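Local coordinates for Low molecular weight protein-tyrosine-phosphatase YfkJ (PDB 4ETM) that removes phosphate from tyrosine residues of phosphoproteins, as a low molecular weight tyrosine phosphatase that takes part in resistance to ethanol stress, at residues S115-F119 with K120-H124; E161-L164 with A165-K169. All blocks are in the same frame, centred on the assembly; numbering follows the deposited sequence.

Contact 1 of 2, residues S115-F119 with K120-H124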
ATOM      1  N   SER A 115      -1.364   6.365   5.323  1.00 21.36           N
ATOM      2  CA  SER A 115      -0.408   7.148   6.092  1.00 22.64           C
ATOM      3  C   SER A 115      -0.824   8.625   6.163  1.00 21.43           C
ATOM      4  O   SER A 115      -0.469   9.340   7.101  1.00 27.16           O
ATOM      5  CB  SER A 115       0.983   7.023   5.445  1.00 34.70           C
ATOM      6  OG  SER A 115       1.994   7.680   6.198  1.00 33.16           O
ATOM      7  N   MET A 116      -1.585   9.071   5.172  1.00 25.23           N
ATOM      8  CA  MET A 116      -1.970  10.477   5.063  1.00 20.56           C
ATOM      9  C   MET A 116      -3.250  10.783   5.835  1.00 23.19           C
ATOM     10  O   MET A 116      -3.501  11.919   6.206  1.00 26.51           O
ATOM     11  CB  MET A 116      -2.170  10.824   3.586  1.00 19.37           C
ATOM     12  CG  MET A 116      -2.707  12.209   3.306  1.00 32.64           C
ATOM     13  SD  MET A 116      -2.901  12.380   1.532  1.00 56.47           S
ATOM     14  CE  MET A 116      -1.432  11.502   1.012  1.00 16.85           C
ATOM     15  N   ALA A 117      -4.047   9.756   6.080  1.00 22.66           N
ATOM     16  CA  ALA A 117      -5.431   9.929   6.512  1.00 24.25           C
ATOM     17  C   ALA A 117      -5.632  10.323   7.976  1.00 20.70           C
ATOM     18  O   ALA A 117      -6.661  10.906   8.321  1.00 29.70           O
ATOM     19  CB  ALA A 117      -6.208   8.671   6.210  1.00 29.32           C
ATOM     20  N   GLY A 118      -4.670  10.002   8.836  1.00 27.73           N
ATOM     21  CA  GLY A 118      -4.825  10.283  10.253  1.00 19.94           C
ATOM     22  C   GLY A 118      -6.067   9.614  10.809  1.00 20.17           C
ATOM     23  O   GLY A 118      -6.220   8.395  10.688  1.00 25.86           O
ATOM     24  N   PHE A 119      -6.975  10.407  11.380  1.00 20.84           N
ATOM     25  CA  PHE A 119      -8.192   9.868  11.979  1.00 21.86           C
ATOM     26  C   PHE A 119      -9.356   9.824  10.991  1.00 23.42           C
ATOM     27  O   PHE A 119     -10.437   9.344  11.319  1.00 25.31           O
ATOM     28  CB  PHE A 119      -8.590  10.675  13.216  1.00 29.78           C
ATOM     29  CG  PHE A 119      -7.533  10.711  14.282  1.00 28.19           C
ATOM     30  CD1 PHE A 119      -7.408   9.675  15.185  1.00 34.98           C
ATOM     31  CD2 PHE A 119      -6.654  11.779  14.370  1.00 33.06           C
ATOM     32  CE1 PHE A 119      -6.432   9.701  16.163  1.00 32.41           C
ATOM     33  CE2 PHE A 119      -5.674  11.814  15.353  1.00 34.28           C
ATOM     34  CZ  PHE A 119      -5.562  10.770  16.244  1.00 33.09           C
ATOM     35  N   LYS A 120      -9.128  10.333   9.784  1.00 20.66           N
ATOM     36  CA  LYS A 120     -10.177  10.394   8.772  1.00 21.64           C
ATOM     37  C   LYS A 120     -10.594   9.012   8.283  1.00 22.59           C
ATOM     38  O   LYS A 120      -9.786   8.073   8.248  1.00 25.18           O
ATOM     39  CB  LYS A 120      -9.729  11.241   7.585  1.00 22.63           C
ATOM     40  CG  LYS A 120      -9.489  12.695   7.911  1.00 26.98           C
ATOM     41  CD  LYS A 120      -8.897  13.423   6.710  1.00 30.55           C
ATOM     42  CE  LYS A 120      -8.495  14.849   7.061  1.00 34.46           C
ATOM     43  NZ  LYS A 120      -9.664  15.698   7.423  1.00 35.86           N
ATOM     44  N   ASN A 121     -11.859   8.895   7.900  1.00 25.72           N
ATOM     45  CA  ASN A 121     -12.365   7.653   7.333  1.00 26.59           C
ATOM     46  C   ASN A 121     -11.676   7.291   6.011  1.00 20.32           C
ATOM     47  O   ASN A 121     -11.447   8.144   5.155  1.00 19.32           O
ATOM     48  CB  ASN A 121     -13.874   7.744   7.137  1.00 29.65           C
ATOM     49  CG  ASN A 121     -14.526   6.388   7.039  1.00 36.75           C
ATOM     50  OD1 ASN A 121     -14.685   5.846   5.948  1.00 36.44           O
ATOM     51  ND2 ASN A 121     -14.906   5.828   8.184  1.00 39.61           N
ATOM     52  N   THR A 122     -11.348   6.013   5.855  1.00 22.12           N
ATOM     53  CA  THR A 122     -10.633   5.546   4.671  1.00 22.43           C
ATOM     54  C   THR A 122     -11.394   4.446   3.947  1.00 21.20           C
ATOM     55  O   THR A 122     -10.849   3.773   3.084  1.00 21.70           O
ATOM     56  CB  THR A 122      -9.260   4.983   5.046  1.00 23.04           C
ATOM     57  OG1 THR A 122      -9.424   3.972   6.048  1.00 23.07           O
ATOM     58  CG2 THR A 122      -8.380   6.077   5.603  1.00 25.05           C
ATOM     59  N   SER A 123     -12.658   4.260   4.299  1.00 22.72           N
ATOM     60  CA  SER A 123     -13.405   3.131   3.780  1.00 20.76           C
ATOM     61  C   SER A 123     -13.758   3.280   2.309  1.00 22.01           C
ATOM     62  O   SER A 123     -14.102   2.308   1.657  1.00 23.77           O
ATOM     63  CB  SER A 123     -14.671   2.903   4.608  1.00 22.37           C
ATOM     64  OG  SER A 123     -15.627   3.924   4.369  1.00 35.46           O
ATOM     65  N   HIS A 124     -13.651   4.497   1.786  1.00 19.25           N
ATOM     66  CA  HIS A 124     -13.956   4.763   0.381  1.00 18.61           C
ATOM     67  C   HIS A 124     -12.711   4.688  -0.524  1.00 17.51           C
ATOM     68  O   HIS A 124     -12.753   5.070  -1.690  1.00 17.69           O
ATOM     69  CB  HIS A 124     -14.617   6.135   0.239  1.00 18.78           C
ATOM     70  CG  HIS A 124     -13.775   7.270   0.733  1.00 20.17           C
ATOM     71  ND1 HIS A 124     -13.076   7.219   1.920  1.00 20.76           N
ATOM     72  CD2 HIS A 124     -13.536   8.495   0.211  1.00 17.74           C
ATOM     73  CE1 HIS A 124     -12.430   8.357   2.099  1.00 18.78           C
ATOM     74  NE2 HIS A 124     -12.693   9.151   1.076  1.00 17.57           N
TER
HETATM   75  O   HOH W   1      -8.221   6.560   9.934  1.00 24.98           O

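Contact 2 of 2, residues E161-L164 with A165-K169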
ATOM      1  N   GLU A 161     -14.562   0.613 -16.698  1.00 18.63           N
ATOM      2  CA  GLU A 161     -15.854   0.062 -17.084  1.00 20.20           C
ATOM      3  C   GLU A 161     -16.583  -0.541 -15.889  1.00 20.56           C
ATOM      4  O   GLU A 161     -17.757  -0.240 -15.654  1.00 24.37           O
ATOM      5  CB  GLU A 161     -15.685  -0.983 -18.196  1.00 21.15           C
ATOM      6  CG  GLU A 161     -15.377  -0.370 -19.545  1.00 42.75           C
ATOM      7  CD  GLU A 161     -14.962  -1.392 -20.581  1.00 52.66           C
ATOM      8  OE1 GLU A 161     -15.222  -2.598 -20.371  1.00 54.48           O
ATOM      9  OE2 GLU A 161     -14.373  -0.981 -21.606  1.00 56.44           O
ATOM     10  N   GLN A 162     -15.892  -1.397 -15.144  1.00 23.22           N
ATOM     11  CA  GLN A 162     -16.484  -2.058 -13.987  1.00 20.59           C
ATOM     12  C   GLN A 162     -16.774  -1.056 -12.880  1.00 21.00           C
ATOM     13  O   GLN A 162     -17.814  -1.127 -12.230  1.00 25.34           O
ATOM     14  CB  GLN A 162     -15.549  -3.145 -13.451  1.00 25.55           C
ATOM     15  CG  GLN A 162     -15.319  -4.264 -14.431  1.00 33.02           C
ATOM     16  CD  GLN A 162     -16.610  -4.917 -14.827  1.00 38.59           C
ATOM     17  OE1 GLN A 162     -17.541  -4.993 -14.028  1.00 32.52           O
ATOM     18  NE2 GLN A 162     -16.686  -5.381 -16.069  1.00 40.37           N
ATOM     19  N   LEU A 163     -15.836  -0.137 -12.660  1.00 23.39           N
ATOM     20  CA  LEU A 163     -16.015   0.907 -11.653  1.00 18.58           C
ATOM     21  C   LEU A 163     -17.277   1.711 -11.924  1.00 19.45           C
ATOM     22  O   LEU A 163     -18.117   1.863 -11.039  1.00 20.49           O
ATOM     23  CB  LEU A 163     -14.811   1.860 -11.625  1.00 17.40           C
ATOM     24  CG  LEU A 163     -15.017   3.090 -10.722  1.00 17.45           C
ATOM     25  CD1 LEU A 163     -15.258   2.708  -9.265  1.00 17.93           C
ATOM     26  CD2 LEU A 163     -13.821   4.030 -10.840  1.00 16.57           C
ATOM     27  N   LEU A 164     -17.415   2.210 -13.151  1.00 19.62           N
ATOM     28  CA  LEU A 164     -18.613   2.963 -13.535  1.00 20.74           C
ATOM     29  C   LEU A 164     -19.904   2.161 -13.316  1.00 22.12           C
ATOM     30  O   LEU A 164     -20.897   2.709 -12.838  1.00 23.16           O
ATOM     31  CB  LEU A 164     -18.512   3.466 -14.978  1.00 21.04           C
ATOM     32  CG  LEU A 164     -19.713   4.246 -15.533  1.00 25.37           C
ATOM     33  CD1 LEU A 164     -20.113   5.401 -14.615  1.00 22.62           C
ATOM     34  CD2 LEU A 164     -19.397   4.767 -16.933  1.00 28.45           C
ATOM     35  N   ALA A 165     -19.883   0.870 -13.639  1.00 22.52           N
ATOM     36  CA  ALA A 165     -21.059   0.016 -13.442  1.00 24.05           C
ATOM     37  C   ALA A 165     -21.408  -0.138 -11.962  1.00 24.15           C
ATOM     38  O   ALA A 165     -22.586  -0.149 -11.589  1.00 30.05           O
ATOM     39  CB  ALA A 165     -20.845  -1.356 -14.088  1.00 26.28           C
ATOM     40  N   SER A 166     -20.374  -0.253 -11.131  1.00 23.00           N
ATOM     41  CA  SER A 166     -20.519  -0.393  -9.685  1.00 23.22           C
ATOM     42  C   SER A 166     -21.125   0.883  -9.106  1.00 23.41           C
ATOM     43  O   SER A 166     -22.013   0.834  -8.254  1.00 24.47           O
ATOM     44  CB  SER A 166     -19.154  -0.685  -9.045  1.00 24.86           C
ATOM     45  OG  SER A 166     -19.229  -0.663  -7.631  1.00 31.33           O
ATOM     46  N   ILE A 167     -20.650   2.027  -9.582  1.00 22.59           N
ATOM     47  CA  ILE A 167     -21.199   3.306  -9.151  1.00 23.87           C
ATOM     48  C   ILE A 167     -22.650   3.468  -9.614  1.00 30.07           C
ATOM     49  O   ILE A 167     -23.498   3.947  -8.856  1.00 31.90           O
ATOM     50  CB  ILE A 167     -20.344   4.487  -9.649  1.00 22.09           C
ATOM     51  CG1 ILE A 167     -18.906   4.348  -9.142  1.00 23.10           C
ATOM     52  CG2 ILE A 167     -20.925   5.797  -9.185  1.00 22.85           C
ATOM     53  CD1 ILE A 167     -17.946   5.399  -9.659  1.00 20.13           C
ATOM     54  N   GLN A 168     -22.947   3.051 -10.844  1.00 28.49           N
ATOM     55  CA  GLN A 168     -24.321   3.107 -11.358  1.00 32.06           C
ATOM     56  C   GLN A 168     -25.276   2.225 -10.550  1.00 35.34           C
ATOM     57  O   GLN A 168     -26.433   2.590 -10.312  1.00 29.91           O
ATOM     58  CB  GLN A 168     -24.380   2.693 -12.831  1.00 36.29           C
ATOM     59  CG  GLN A 168     -23.871   3.729 -13.819  1.00 42.23           C
ATOM     60  CD  GLN A 168     -24.246   3.377 -15.250  1.00 51.10           C
ATOM     61  OE1 GLN A 168     -24.700   4.227 -16.017  1.00 57.11           O
ATOM     62  NE2 GLN A 168     -24.071   2.111 -15.610  1.00 51.85           N
ATOM     63  N   LYS A 169     -24.799   1.056 -10.136  1.00 31.09           N
ATOM     64  CA  LYS A 169     -25.603   0.172  -9.300  1.00 30.44           C
ATOM     65  C   LYS A 169     -25.759   0.715  -7.880  1.00 32.76           C
ATOM     66  O   LYS A 169     -26.863   0.712  -7.325  1.00 36.39           O
ATOM     67  CB  LYS A 169     -25.005  -1.234  -9.256  1.00 33.11           C
ATOM     68  CG  LYS A 169     -25.767  -2.185  -8.345  1.00 39.31           C
ATOM     69  CD  LYS A 169     -25.230  -3.606  -8.434  1.00 41.78           C
ATOM     70  CE  LYS A 169     -26.067  -4.559  -7.589  1.00 51.69           C
ATOM     71  NZ  LYS A 169     -25.579  -5.966  -7.692  1.00 55.96           N
TER

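Contact 1 of 2, residues S115-F119 with K120-H124
The carbonyl oxygen of A117 is met by the backbone of K120: K120 N donates to A117 O at 2.9 Å. This bond closes a type II' turn from A117 to K120, entered by G118 at a positive phi of 58° as helix 107-117 ends. The aliphatic part of K120 runs beside the same oxygen, its CB 3.2 Å from A117 O; with CG turned beside its own backbone N (chi1 -64°), CG stays close as well. A water links G118 O and K120 O, donating to both and 2.8 Å from each. Beyond the turn along the chain, T122 CG2 meets the methyl CB of A117 at 3.4 Å, tight for two carbons.

Farther along, N121 OD1 accepts twice from S123. S123 OG, 2.7 Å from N121 OD1, lies in the plane of the amide, whereas S123 N approaches from above it and completes an Asx turn. Outside the loop, K120 NZ forms a salt bridge with D97, and A117 packs on L96 of helix 93-98. One backbone bond, a bridging water and a tight methyl pair hold the reversal between helix 107-117 and strand 125-127, with little apolar burial.

Contact 2 of 2, residues E161-L164 with A165-K169
Four backbone hydrogen bonds join these two turns of helix 149-170: I167 N donates to L163 O and Q168 N to L164 O, each at 2.9 Å, S166 N reaches Q162 O, and A165 N reaches E161 O at 3.1 Å. All four run from residue i+4 back to residue i, the pattern of a regular alpha helix.

The apolar contacts follow the same spacing. L163 CD1 touches I167 CD1 at 3.8 Å, the two side chains crossing at a slant. I167 has CG1 beside its own backbone N (chi1 -58°), which lays that branch over the preceding turn, 3.2 Å from L163 O. L163 instead sends CG opposite its backbone N (chi1 172°), and its CD1 branch meets the isoleucine. The next pair is looser: the CG methylene of Q168 makes the nearest side-chain approach, 3.3 Å from L164 O and 4.2 Å from L164 CD1.

Beyond the helix, L163 rests on F23 and I103, and I167 on V21 and Y101, all in strands of the central parallel sheet; L164 turns to F39 and L42 of helix 31-45. One face of an amphipathic helix thus covers the sheet beside helix 31-45, as in the alpha/beta fold of low molecular weight tyrosine phosphatases. With the peptide groups bonded within the helix, L163, L164 and I167 pack mainly through apolar contact.

Contact 1 is a turn at the surface where a helix ends, and contact 2 a partly buried piece of helix; their centres lie about 23 Å apart and they do not touch. They hold different elements: 115-124 carries the chain out of helix 107-117 toward strand 125-127, while 161-169 belongs to helix 149-170, which packs on strands 19-25 and 101-104 and on helix 31-45. The chemistry follows the setting. At the surface, a water and polar side chains supplement the turn's backbone bond; in the helix, repeated backbone hydrogen bonds leave leucine and isoleucine to fill the core. Both lie away from the catalytic residues C25, R31 and D142.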